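Local structure of putative glucoamylase (Bacteroides fragilis NCTC 9343, 3EU8) at residues E134-M139 and C205-I210; R104-Y109 and W185-E190; K94-L99 and K157-R162; S41-E46 and G65-G70. The protein is a putative glucoamylase, probably a glycoside hydrolase built on an alpha/alpha-barrel scaffold, whose activity and substrate remain to be established. One frame throughout, in Å; residues are numbered along the deposited sequence.

Contact 1 of 4, residues E134-M139 and C205-I210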
loop_
_atom_site.group_PDB
_atom_site.type_symbol
_atom_site.label_atom_id
_atom_site.label_comp_id
_atom_site.label_asym_id
_atom_site.label_seq_id
_atom_site.Cartn_x
_atom_site.Cartn_y
_atom_site.Cartn_z
ATOM N N GLU A 134 -9.602 -2.679 0.648
ATOM C CA GLU A 134 -9.308 -1.320 1.020
ATOM C C GLU A 134 -9.405 -1.095 2.511
ATOM O O GLU A 134 -8.610 -0.337 3.073
ATOM C CB GLU A 134 -10.251 -0.378 0.267
ATOM C CG GLU A 134 -9.995 -0.376 -1.229
ATOM C CD GLU A 134 -8.698 0.289 -1.626
ATOM O OE1 GLU A 134 -8.255 1.252 -0.950
ATOM O OE2 GLU A 134 -8.135 -0.120 -2.660
ATOM N N THR A 135 -10.436 -1.688 3.132
ATOM C CA THR A 135 -10.678 -1.625 4.605
ATOM C C THR A 135 -9.502 -2.129 5.373
ATOM O O THR A 135 -9.046 -1.464 6.351
ATOM C CB THR A 135 -11.919 -2.439 4.980
ATOM O OG1 THR A 135 -13.029 -1.808 4.357
ATOM C CG2 THR A 135 -12.154 -2.533 6.481
ATOM N N ALA A 136 -8.998 -3.271 4.899
ATOM C CA ALA A 136 -7.776 -3.868 5.412
ATOM C C ALA A 136 -6.569 -2.952 5.287
ATOM O O ALA A 136 -5.833 -2.815 6.246
ATOM C CB ALA A 136 -7.533 -5.233 4.787
ATOM N N PHE A 137 -6.397 -2.244 4.158
ATOM C CA PHE A 137 -5.270 -1.265 4.065
ATOM C C PHE A 137 -5.452 -0.084 4.990
ATOM O O PHE A 137 -4.481 0.377 5.617
ATOM C CB PHE A 137 -4.973 -0.816 2.638
ATOM C CG PHE A 137 -4.583 -1.959 1.714
ATOM C CD1 PHE A 137 -3.698 -2.959 2.139
ATOM C CD2 PHE A 137 -5.064 -2.013 0.422
ATOM C CE1 PHE A 137 -3.364 -3.972 1.302
ATOM C CE2 PHE A 137 -4.724 -3.028 -0.416
ATOM C CZ PHE A 137 -3.873 -4.006 0.015
ATOM N N LEU A 138 -6.693 0.390 5.122
ATOM C CA LEU A 138 -6.974 1.456 6.085
ATOM C C LEU A 138 -6.648 1.019 7.520
ATOM O O LEU A 138 -6.043 1.744 8.273
ATOM C CB LEU A 138 -8.443 1.893 5.971
ATOM C CG LEU A 138 -8.965 3.015 6.870
ATOM C CD1 LEU A 138 -8.138 4.302 6.751
ATOM C CD2 LEU A 138 -10.460 3.282 6.515
HETATM N N MSE A 139 -7.087 -0.165 7.885
HETATM C CA MSE A 139 -6.932 -0.667 9.257
HETATM C C MSE A 139 -5.499 -0.973 9.615
HETATM O O MSE A 139 -5.100 -0.784 10.765
HETATM C CB MSE A 139 -7.785 -1.908 9.466
HETATM C CG MSE A 139 -9.239 -1.560 9.704
HETATM SE SE MSE A 139 -9.529 -0.615 11.380
HETATM C CE MSE A 139 -11.057 0.337 10.731
ATOM N N CYS A 205 -3.476 -8.938 -1.323
ATOM C CA CYS A 205 -4.525 -8.928 -0.279
ATOM C C CYS A 205 -4.283 -9.694 1.004
ATOM O O CYS A 205 -5.239 -9.917 1.734
ATOM C CB CYS A 205 -5.840 -9.439 -0.904
ATOM S SG CYS A 205 -6.366 -8.464 -2.317
ATOM N N LEU A 206 -3.048 -10.165 1.265
ATOM C CA LEU A 206 -2.781 -11.003 2.440
ATOM C C LEU A 206 -3.241 -10.365 3.755
ATOM O O LEU A 206 -3.810 -11.041 4.647
ATOM C CB LEU A 206 -1.296 -11.351 2.529
ATOM C CG LEU A 206 -0.781 -12.208 3.709
ATOM C CD1 LEU A 206 -1.509 -13.536 3.842
ATOM C CD2 LEU A 206 0.728 -12.450 3.558
ATOM N N ILE A 207 -2.970 -9.068 3.890
ATOM C CA ILE A 207 -3.229 -8.362 5.149
ATOM C C ILE A 207 -4.715 -8.421 5.495
ATOM O O ILE A 207 -5.063 -8.452 6.664
ATOM C CB ILE A 207 -2.673 -6.882 5.140
ATOM C CG1 ILE A 207 -2.457 -6.356 6.572
ATOM C CG2 ILE A 207 -3.555 -5.925 4.319
ATOM C CD1 ILE A 207 -1.400 -7.193 7.370
HETATM N N MSE A 208 -5.579 -8.464 4.477
HETATM C CA MSE A 208 -7.034 -8.658 4.701
HETATM C C MSE A 208 -7.365 -9.912 5.507
HETATM O O MSE A 208 -8.155 -9.856 6.444
HETATM C CB MSE A 208 -7.790 -8.772 3.361
HETATM C CG MSE A 208 -9.322 -8.812 3.536
HETATM SE SE MSE A 208 -10.281 -8.852 1.904
HETATM C CE MSE A 208 -9.705 -10.702 1.314
ATOM N N TYR A 209 -6.788 -11.040 5.088
ATOM C CA TYR A 209 -6.969 -12.320 5.778
ATOM C C TYR A 209 -6.408 -12.288 7.179
ATOM O O TYR A 209 -7.066 -12.761 8.113
ATOM C CB TYR A 209 -6.394 -13.500 4.957
ATOM C CG TYR A 209 -7.371 -13.963 3.897
ATOM C CD1 TYR A 209 -8.341 -14.931 4.179
ATOM C CD2 TYR A 209 -7.346 -13.412 2.619
ATOM C CE1 TYR A 209 -9.288 -15.357 3.192
ATOM C CE2 TYR A 209 -8.270 -13.813 1.644
ATOM C CZ TYR A 209 -9.233 -14.796 1.942
ATOM O OH TYR A 209 -10.114 -15.155 0.976
ATOM N N ILE A 210 -5.209 -11.718 7.320
ATOM C CA ILE A 210 -4.570 -11.551 8.632
ATOM C C ILE A 210 -5.380 -10.696 9.625
ATOM O O ILE A 210 -5.487 -11.046 10.806
ATOM C CB ILE A 210 -3.116 -11.015 8.507
ATOM C CG1 ILE A 210 -2.201 -12.171 8.061
ATOM C CG2 ILE A 210 -2.601 -10.468 9.890
ATOM C CD1 ILE A 210 -0.922 -11.779 7.462
#
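Ala136 and Met208 are where 134-139 and 205-210 come closest, and they illustrate how a small residue lets two helices approach. Ala136 CB presses onto the backbone itself, 3.5 Å from Met208 CA, a little tighter than ordinary carbon-carbon contact, and stands 3.8 Å from Met208 CB. With only the alanine methyl group at this point, the axes of 134-139 and 206-210 come within 8.5 Å while crossing at 76°. Away from this spot the fit relaxes. Ala136 CB is 4.1 Å from Ile207 CG2, and the selenomethionine side chain of Met208, with CG anti to its own backbone N (chi1 -173°), leads away from 134-139 and also touches Leu132 and Val133. A second close point lies at Phe137. Its CB starts away from the partner helix, but the ring reaches back and sets CE1 3.6 Å from Ile207 CG2, which approaches the ring obliquely. Tyr263, edge-to-face, and Phe69 also meet this ring. The looser side is therefore still interior, and the contact is apolar throughout. Such a steep helix crossing, pivoting on an alanine, belongs to the helical core of a protein assigned to the six-hairpin clan, consistent with an alpha/alpha barrel.

Contact 2 of 4, residues R104-Y109 and W185-E190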
loop_
_atom_site.group_PDB
_atom_site.type_symbol
_atom_site.label_atom_id
_atom_site.label_comp_id
_atom_site.label_asym_id
_atom_site.label_seq_id
_atom_site.Cartn_x
_atom_site.Cartn_y
_atom_site.Cartn_z
ATOM N N ARG A 104 -20.358 3.725 5.750
ATOM C CA ARG A 104 -19.792 2.413 6.042
ATOM C C ARG A 104 -20.776 1.317 5.717
ATOM O O ARG A 104 -21.977 1.541 5.665
ATOM C CB ARG A 104 -19.394 2.303 7.523
ATOM C CG ARG A 104 -17.967 2.686 7.783
ATOM C CD ARG A 104 -17.514 2.272 9.171
ATOM N NE ARG A 104 -18.139 3.137 10.158
ATOM C CZ ARG A 104 -18.046 2.977 11.471
ATOM N NH1 ARG A 104 -17.328 1.952 11.986
ATOM N NH2 ARG A 104 -18.686 3.852 12.261
ATOM N N PHE A 105 -20.251 0.118 5.492
ATOM C CA PHE A 105 -21.052 -1.012 5.048
ATOM C C PHE A 105 -20.645 -2.284 5.810
ATOM O O PHE A 105 -19.656 -2.904 5.500
ATOM C CB PHE A 105 -20.909 -1.181 3.541
ATOM C CG PHE A 105 -21.172 0.068 2.786
ATOM C CD1 PHE A 105 -22.443 0.355 2.340
ATOM C CD2 PHE A 105 -20.151 0.984 2.545
ATOM C CE1 PHE A 105 -22.708 1.515 1.661
ATOM C CE2 PHE A 105 -20.399 2.146 1.841
ATOM C CZ PHE A 105 -21.698 2.425 1.406
ATOM N N LYS A 106 -21.460 -2.653 6.803
ATOM C CA LYS A 106 -21.149 -3.703 7.781
ATOM C C LYS A 106 -19.813 -3.449 8.474
ATOM O O LYS A 106 -19.060 -4.349 8.719
ATOM C CB LYS A 106 -21.261 -5.089 7.171
ATOM C CG LYS A 106 -22.617 -5.334 6.497
ATOM C CD LYS A 106 -23.680 -5.617 7.523
ATOM C CE LYS A 106 -25.053 -5.582 6.895
ATOM N NZ LYS A 106 -26.105 -6.135 7.778
ATOM N N GLY A 107 -19.574 -2.169 8.800
ATOM C CA GLY A 107 -18.353 -1.697 9.453
ATOM C C GLY A 107 -17.116 -1.653 8.565
ATOM O O GLY A 107 -16.068 -1.268 9.043
ATOM N N ALA A 108 -17.232 -2.076 7.300
ATOM C CA ALA A 108 -16.164 -1.918 6.323
ATOM C C ALA A 108 -16.358 -0.576 5.634
ATOM O O ALA A 108 -17.416 0.029 5.729
ATOM C CB ALA A 108 -16.137 -3.096 5.325
ATOM N N TYR A 109 -15.326 -0.108 4.952
ATOM C CA TYR A 109 -15.341 1.169 4.274
ATOM C C TYR A 109 -15.412 0.929 2.766
ATOM O O TYR A 109 -14.958 -0.108 2.271
ATOM C CB TYR A 109 -14.069 1.976 4.656
ATOM C CG TYR A 109 -13.945 2.165 6.153
ATOM C CD1 TYR A 109 -13.399 1.164 6.940
ATOM C CD2 TYR A 109 -14.433 3.296 6.783
ATOM C CE1 TYR A 109 -13.307 1.294 8.309
ATOM C CE2 TYR A 109 -14.335 3.440 8.176
ATOM C CZ TYR A 109 -13.769 2.427 8.914
ATOM O OH TYR A 109 -13.668 2.509 10.262
ATOM N N TRP A 185 -14.458 -9.660 -1.653
ATOM C CA TRP A 185 -13.863 -8.340 -1.746
ATOM C C TRP A 185 -14.914 -7.238 -1.452
ATOM O O TRP A 185 -14.624 -6.265 -0.767
ATOM C CB TRP A 185 -13.275 -8.183 -3.178
ATOM C CG TRP A 185 -12.352 -7.044 -3.421
ATOM C CD1 TRP A 185 -12.575 -5.709 -3.161
ATOM C CD2 TRP A 185 -11.038 -7.124 -3.999
ATOM N NE1 TRP A 185 -11.480 -4.964 -3.539
ATOM C CE2 TRP A 185 -10.523 -5.805 -4.058
ATOM C CE3 TRP A 185 -10.246 -8.182 -4.474
ATOM C CZ2 TRP A 185 -9.231 -5.514 -4.562
ATOM C CZ3 TRP A 185 -8.961 -7.893 -4.977
ATOM C CH2 TRP A 185 -8.470 -6.569 -5.004
ATOM N N HIS A 186 -16.123 -7.426 -1.972
ATOM C CA HIS A 186 -17.156 -6.399 -1.969
ATOM C C HIS A 186 -18.476 -6.898 -1.383
ATOM O O HIS A 186 -18.765 -8.093 -1.444
ATOM C CB HIS A 186 -17.503 -5.901 -3.393
ATOM C CG HIS A 186 -16.341 -5.732 -4.320
ATOM N ND1 HIS A 186 -15.943 -6.718 -5.204
ATOM C CD2 HIS A 186 -15.539 -4.664 -4.561
ATOM C CE1 HIS A 186 -14.926 -6.272 -5.924
ATOM N NE2 HIS A 186 -14.644 -5.037 -5.535
ATOM N N TRP A 187 -19.258 -5.951 -0.854
ATOM C CA TRP A 187 -20.672 -6.123 -0.552
ATOM C C TRP A 187 -21.386 -4.792 -0.725
ATOM O O TRP A 187 -20.905 -3.762 -0.273
ATOM C CB TRP A 187 -20.908 -6.642 0.863
ATOM C CG TRP A 187 -22.365 -6.725 1.208
ATOM C CD1 TRP A 187 -23.238 -7.695 0.830
ATOM C CD2 TRP A 187 -23.123 -5.783 1.994
ATOM N NE1 TRP A 187 -24.498 -7.409 1.321
ATOM C CE2 TRP A 187 -24.455 -6.245 2.031
ATOM C CE3 TRP A 187 -22.807 -4.582 2.643
ATOM C CZ2 TRP A 187 -25.474 -5.563 2.718
ATOM C CZ3 TRP A 187 -23.816 -3.909 3.322
ATOM C CH2 TRP A 187 -25.130 -4.412 3.368
ATOM N N SER A 188 -22.550 -4.833 -1.367
ATOM C CA SER A 188 -23.420 -3.653 -1.567
ATOM C C SER A 188 -24.815 -3.815 -0.926
ATOM O O SER A 188 -25.456 -4.877 -1.057
ATOM C CB SER A 188 -23.579 -3.416 -3.080
ATOM O OG SER A 188 -24.540 -2.429 -3.335
ATOM N N PRO A 189 -25.299 -2.775 -0.227
ATOM C CA PRO A 189 -26.699 -2.798 0.257
ATOM C C PRO A 189 -27.705 -2.976 -0.875
ATOM O O PRO A 189 -28.694 -3.678 -0.714
ATOM C CB PRO A 189 -26.910 -1.424 0.906
ATOM C CG PRO A 189 -25.588 -0.782 0.960
ATOM C CD PRO A 189 -24.578 -1.551 0.157
ATOM N N GLU A 190 -27.409 -2.365 -2.016
ATOM C CA GLU A 190 -28.256 -2.416 -3.212
ATOM C C GLU A 190 -28.041 -3.676 -4.050
ATOM O O GLU A 190 -28.986 -4.325 -4.450
ATOM C CB GLU A 190 -27.989 -1.161 -4.077
ATOM C CG GLU A 190 -28.648 -1.135 -5.460
ATOM C CD GLU A 190 -28.754 0.283 -6.066
ATOM O OE1 GLU A 190 -27.949 1.187 -5.703
ATOM O OE2 GLU A 190 -29.668 0.484 -6.902
#
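Trp187 is the first residue of 185-190 to meet the loop 104-109, and it offers both a face and an edge. Its side chain leaves strand 186-187 with CG anti to the backbone N (chi1 176°), directing the six-membered ring to the loop. Over one face of that ring runs the aliphatic part of Lys106: CG sits 4.1 Å from the ring centroid in a CH-pi contact, and CE is 3.7 Å from Trp187 CH2. Beyond, the charged end of Lys106 makes a cation-pi contact with Trp174, whose ring also meets Trp187 edge-to-face. In the plane of the indole, Phe105 CB comes to its edge, 4.0 Å from Trp187 CZ3. Ser188 turns its CB away from the loop, and its hydroxyl bonds with Asn128 instead. Pro189 brings the chain back to Phe105, its CD lying 3.6 Å from Phe105 CD1; the two side chains cross at about a right angle. Exposed Lys106 and Pro189 place this contact at the surface. On the loop side, backbone bonds from Phe105 N to Ala108 O (2.8 Å) and from Ala108 N to Phe105 O (3.1 Å) close a tight type I' turn, with Lys106 and Gly107 at positive phi in its two central positions.

Contact 3 of 4, residues K94-L99 and K157-R162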
loop_
_atom_site.group_PDB
_atom_site.type_symbol
_atom_site.label_atom_id
_atom_site.label_comp_id
_atom_site.label_asym_id
_atom_site.label_seq_id
_atom_site.Cartn_x
_atom_site.Cartn_y
_atom_site.Cartn_z
ATOM N N LYS A 94 -9.113 14.744 13.043
ATOM C CA LYS A 94 -9.893 15.068 11.827
ATOM C C LYS A 94 -10.220 13.854 10.998
ATOM O O LYS A 94 -11.343 13.706 10.579
ATOM C CB LYS A 94 -9.139 16.027 10.915
ATOM C CG LYS A 94 -9.993 16.635 9.797
ATOM C CD LYS A 94 -9.190 17.693 9.070
ATOM C CE LYS A 94 -10.008 18.608 8.245
ATOM N NZ LYS A 94 -9.083 19.311 7.298
ATOM N N ILE A 95 -9.207 13.026 10.722
ATOM C CA ILE A 95 -9.342 11.803 9.920
ATOM C C ILE A 95 -10.301 10.815 10.592
ATOM O O ILE A 95 -11.248 10.338 9.977
ATOM C CB ILE A 95 -7.977 11.141 9.690
ATOM C CG1 ILE A 95 -7.147 11.927 8.685
ATOM C CG2 ILE A 95 -8.114 9.701 9.167
ATOM C CD1 ILE A 95 -5.621 11.699 8.799
ATOM N N VAL A 96 -10.087 10.555 11.874
ATOM C CA VAL A 96 -10.980 9.686 12.634
ATOM C C VAL A 96 -12.414 10.237 12.696
ATOM O O VAL A 96 -13.339 9.498 12.519
ATOM C CB VAL A 96 -10.434 9.341 14.064
ATOM C CG1 VAL A 96 -11.467 8.507 14.863
ATOM C CG2 VAL A 96 -9.114 8.587 13.970
ATOM N N GLY A 97 -12.576 11.532 12.923
ATOM C CA GLY A 97 -13.878 12.187 12.839
ATOM C C GLY A 97 -14.631 11.924 11.544
ATOM O O GLY A 97 -15.801 11.582 11.563
ATOM N N PHE A 98 -13.936 12.042 10.409
ATOM C CA PHE A 98 -14.538 11.705 9.129
ATOM C C PHE A 98 -14.936 10.250 9.059
ATOM O O PHE A 98 -16.019 9.917 8.563
ATOM C CB PHE A 98 -13.561 12.012 7.993
ATOM C CG PHE A 98 -14.070 11.649 6.615
ATOM C CD1 PHE A 98 -14.896 12.525 5.919
ATOM C CD2 PHE A 98 -13.720 10.437 6.020
ATOM C CE1 PHE A 98 -15.361 12.205 4.677
ATOM C CE2 PHE A 98 -14.196 10.098 4.763
ATOM C CZ PHE A 98 -15.018 10.994 4.074
ATOM N N LEU A 99 -14.062 9.360 9.511
ATOM C CA LEU A 99 -14.351 7.924 9.428
ATOM C C LEU A 99 -15.582 7.544 10.261
ATOM O O LEU A 99 -16.349 6.629 9.895
ATOM C CB LEU A 99 -13.136 7.101 9.849
ATOM C CG LEU A 99 -11.921 7.118 8.902
ATOM C CD1 LEU A 99 -10.793 6.240 9.454
ATOM C CD2 LEU A 99 -12.318 6.690 7.478
ATOM N N LYS A 157 -4.348 9.086 23.714
ATOM C CA LYS A 157 -5.009 7.859 24.172
ATOM C C LYS A 157 -6.517 7.872 23.908
ATOM O O LYS A 157 -7.106 6.835 23.569
ATOM C CB LYS A 157 -4.755 7.609 25.655
ATOM C CG LYS A 157 -3.423 6.996 26.030
ATOM C CD LYS A 157 -3.402 6.829 27.558
ATOM C CE LYS A 157 -2.056 6.488 28.098
ATOM N NZ LYS A 157 -2.112 6.581 29.582
ATOM N N LYS A 158 -7.141 9.040 24.024
ATOM C CA LYS A 158 -8.563 9.196 23.671
ATOM C C LYS A 158 -8.784 8.872 22.186
ATOM O O LYS A 158 -9.723 8.179 21.820
ATOM C CB LYS A 158 -9.035 10.633 24.007
ATOM C CG LYS A 158 -10.193 10.767 24.973
ATOM C CD LYS A 158 -9.778 10.596 26.436
ATOM N N LEU A 159 -7.904 9.389 21.332
ATOM C CA LEU A 159 -7.968 9.157 19.896
ATOM C C LEU A 159 -7.761 7.679 19.572
ATOM O O LEU A 159 -8.509 7.100 18.751
ATOM C CB LEU A 159 -6.964 10.066 19.164
ATOM C CG LEU A 159 -7.095 10.202 17.623
ATOM C CD1 LEU A 159 -6.413 9.045 16.918
ATOM C CD2 LEU A 159 -8.529 10.311 17.173
ATOM N N ALA A 160 -6.770 7.070 20.231
ATOM C CA ALA A 160 -6.527 5.638 20.113
ATOM C C ALA A 160 -7.783 4.827 20.468
ATOM O O ALA A 160 -8.075 3.829 19.816
ATOM C CB ALA A 160 -5.292 5.177 21.005
ATOM N N GLY A 161 -8.517 5.234 21.499
ATOM C CA GLY A 161 -9.773 4.540 21.843
ATOM C C GLY A 161 -10.825 4.623 20.732
ATOM O O GLY A 161 -11.570 3.703 20.500
ATOM N N ARG A 162 -10.915 5.749 20.071
ATOM C CA ARG A 162 -11.862 5.906 18.991
ATOM C C ARG A 162 -11.500 4.996 17.805
ATOM O O ARG A 162 -12.388 4.375 17.197
ATOM C CB ARG A 162 -11.911 7.343 18.585
ATOM C CG ARG A 162 -12.624 8.230 19.594
ATOM C CD ARG A 162 -12.326 9.664 19.305
ATOM N NE ARG A 162 -12.875 10.149 18.037
ATOM C CZ ARG A 162 -12.657 11.379 17.564
ATOM N NH1 ARG A 162 -11.913 12.227 18.240
ATOM N NH2 ARG A 162 -13.208 11.785 16.429
#
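Val96 is gripped by Leu159 and Arg162 where segments 94-99 and 157-162 of helices 85-101 and 154-169 run side by side, 27° apart in N-to-C direction with axes 10.6 Å apart: a nearly parallel helix pair packed through branched and long side chains. The valine's rotamer divides its methyl groups between the two partners. CG1 stands anti to the backbone N (chi1 176°) and faces Arg162, while CG2 lies beside that nitrogen and reaches Leu159 CD2 at 3.7 Å. Leu159 meets it from an oblique direction. Its CB does not point straight at the partner helix, but an uncommon second torsion (chi2 -83°) brings both methyl groups up to the valine; the same side chain also touches Leu89, Met92 and Glu93 of helix 85-101. Arg162 closes the outer, partly exposed margin. Its chain runs nearly extended as far as CD and then bends at chi3, laying one face of the guanidinium over Val96 CB, with NE 3.8 Å from Val96 CG1. The charge is answered by Glu100, whose OE1 forms a salt bridge with NH2. That bend also passes Arg162 NH2 along the bare backbone of Gly97, 3.6 Å from Gly97 N and 3.7 Å from Gly97 CA.

Contact 4 of 4, residues S41-E46 and G65-G70. With EDO (1,2-ethanediol), chain B.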
loop_
_atom_site.group_PDB
_atom_site.type_symbol
_atom_site.label_atom_id
_atom_site.label_comp_id
_atom_site.label_asym_id
_atom_site.label_seq_id
_atom_site.Cartn_x
_atom_site.Cartn_y
_atom_site.Cartn_z
ATOM N N SER A 41 -12.307 16.389 4.669
ATOM C CA SER A 41 -12.160 15.112 5.343
ATOM C C SER A 41 -10.816 14.959 6.058
ATOM O O SER A 41 -10.769 14.289 7.070
ATOM C CB SER A 41 -12.348 13.960 4.326
ATOM O OG SER A 41 -11.304 13.982 3.354
ATOM N N GLY A 42 -9.751 15.595 5.546
ATOM C CA GLY A 42 -8.430 15.355 6.000
ATOM C C GLY A 42 -7.790 14.112 5.420
ATOM O O GLY A 42 -6.683 13.782 5.797
ATOM N N LEU A 43 -8.483 13.399 4.506
ATOM C CA LEU A 43 -7.976 12.111 4.009
ATOM C C LEU A 43 -7.161 12.274 2.758
ATOM O O LEU A 43 -7.122 13.359 2.179
ATOM C CB LEU A 43 -9.120 11.126 3.738
ATOM C CG LEU A 43 -9.554 10.204 4.884
ATOM C CD1 LEU A 43 -10.045 10.981 6.048
ATOM C CD2 LEU A 43 -10.613 9.190 4.358
ATOM N N ALA A 44 -6.532 11.181 2.332
ATOM C CA ALA A 44 -5.690 11.173 1.121
ATOM C C ALA A 44 -6.541 11.247 -0.146
ATOM O O ALA A 44 -7.456 10.446 -0.347
ATOM C CB ALA A 44 -4.809 9.907 1.054
ATOM N N ARG A 45 -6.189 12.191 -1.020
ATOM C CA ARG A 45 -6.815 12.294 -2.327
ATOM C C ARG A 45 -6.398 11.104 -3.196
ATOM O O ARG A 45 -5.236 10.729 -3.236
ATOM C CB ARG A 45 -6.395 13.602 -3.022
ATOM C CG ARG A 45 -6.749 14.924 -2.293
ATOM C CD ARG A 45 -6.165 16.064 -3.081
ATOM N NE ARG A 45 -6.258 17.404 -2.482
ATOM C CZ ARG A 45 -7.303 18.216 -2.607
ATOM N NH1 ARG A 45 -8.380 17.825 -3.266
ATOM N NH2 ARG A 45 -7.281 19.429 -2.081
ATOM N N GLU A 46 -7.353 10.513 -3.898
ATOM C CA GLU A 46 -7.074 9.391 -4.798
ATOM C C GLU A 46 -6.003 9.844 -5.804
ATOM O O GLU A 46 -5.065 9.125 -6.067
ATOM C CB GLU A 46 -8.363 8.996 -5.521
ATOM C CG GLU A 46 -8.230 8.145 -6.770
ATOM C CD GLU A 46 -7.634 6.797 -6.501
ATOM O OE1 GLU A 46 -7.560 6.395 -5.325
ATOM O OE2 GLU A 46 -7.234 6.133 -7.459
ATOM N N GLY A 65 -8.002 2.954 1.369
ATOM C CA GLY A 65 -6.718 2.282 1.439
ATOM C C GLY A 65 -5.516 3.230 1.372
ATOM O O GLY A 65 -4.547 3.112 2.160
ATOM N N GLY A 66 -5.576 4.148 0.410
ATOM C CA GLY A 66 -4.583 5.172 0.254
ATOM C C GLY A 66 -4.483 6.040 1.481
ATOM O O GLY A 66 -3.406 6.523 1.785
ATOM N N SER A 67 -5.595 6.247 2.188
ATOM C CA SER A 67 -5.560 7.043 3.425
ATOM C C SER A 67 -4.879 6.274 4.560
ATOM O O SER A 67 -4.218 6.873 5.387
ATOM C CB SER A 67 -6.948 7.518 3.848
ATOM O OG SER A 67 -7.470 8.481 2.964
ATOM N N GLY A 68 -5.033 4.947 4.571
ATOM C CA GLY A 68 -4.292 4.058 5.467
ATOM C C GLY A 68 -2.782 4.143 5.292
ATOM O O GLY A 68 -2.074 4.324 6.266
ATOM N N PHE A 69 -2.294 4.099 4.048
ATOM C CA PHE A 69 -0.879 4.335 3.765
ATOM C C PHE A 69 -0.476 5.735 4.220
ATOM O O PHE A 69 0.584 5.908 4.835
ATOM C CB PHE A 69 -0.537 4.212 2.266
ATOM C CG PHE A 69 -1.001 2.905 1.599
ATOM C CD1 PHE A 69 -1.351 1.775 2.346
ATOM C CD2 PHE A 69 -1.069 2.822 0.218
ATOM C CE1 PHE A 69 -1.763 0.595 1.707
ATOM C CE2 PHE A 69 -1.468 1.635 -0.415
ATOM C CZ PHE A 69 -1.815 0.533 0.329
ATOM N N GLY A 70 -1.302 6.732 3.889
ATOM C CA GLY A 70 -1.014 8.083 4.243
ATOM C C GLY A 70 -0.896 8.365 5.720
ATOM O O GLY A 70 -0.026 9.125 6.122
HETATM C C1 EDO B . -4.044 12.144 4.968
HETATM O O1 EDO B . -4.397 13.078 6.000
HETATM C C2 EDO B . -4.353 10.755 5.513
HETATM O O2 EDO B . -3.949 9.734 4.603
#
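Ser67 reaches out of helix 64-79 to Leu43 and Ala44 in loop 41-46 and shows how one hydroxyl can serve two stretches of backbone. At its base, Ser67 CB is 3.9 Å from Leu43 CG and lies near O2 of a bound 1,2-ethanediol. At the tip, OG accepts a hydrogen bond from Ala44 N at 2.9 Å, with an N-H...O angle of 147°. Since OG sits beside its own backbone N (chi1 -69°), it can also hydrogen-bond to the carbonyl O of Thr63, four residues back in strand 61-63. Leu43 packs against the same oxygen, its CB 3.2 Å from Ser67 OG. The contact thus fastens a loop after helix 18-34 to the first turns of helix 64-79, in a fold consistent with an alpha/alpha barrel. Ala44 CB points to the helix and rests 3.7 Å from Gly66 O, where Gly66 and Gly70 present no side chain toward it. The loop bends through an ST turn in which Ser41 OG takes a nearly straight bond from Leu43 N (3.1 Å, 165°). The diol, probably from the crystallisation liquor, spans loop and helix: its O2 donates to Ser67 O at 3.0 Å, whereas its O1 lies too close to Gly42 O to be trusted.

How the contacts relate
The centres of contacts 1 and 4, both buried, lie about 10 and 11 Å from the centre of the chain; those of contacts 2 and 3 are both about 21 Å out, contact 2 at the surface and contact 3 partly buried. Depth does not dictate chemistry: contact 1 is purely apolar, yet contact 4 turns on a serine hydroxyl that serves backbone. Farther out, carbon contacts share the work with long cationic side chains, Lys106 in contact 2 and Arg162 in contact 3. No helix or strand is shared by two contacts; touching residues join them. Thr135 of contact 1 probably hydrogen-bonds to Tyr109 of contact 2, Glu134 OE1 weakly to Gly65 N of contact 4, and Phe98 of contact 3 packs on Ser41 and Leu43.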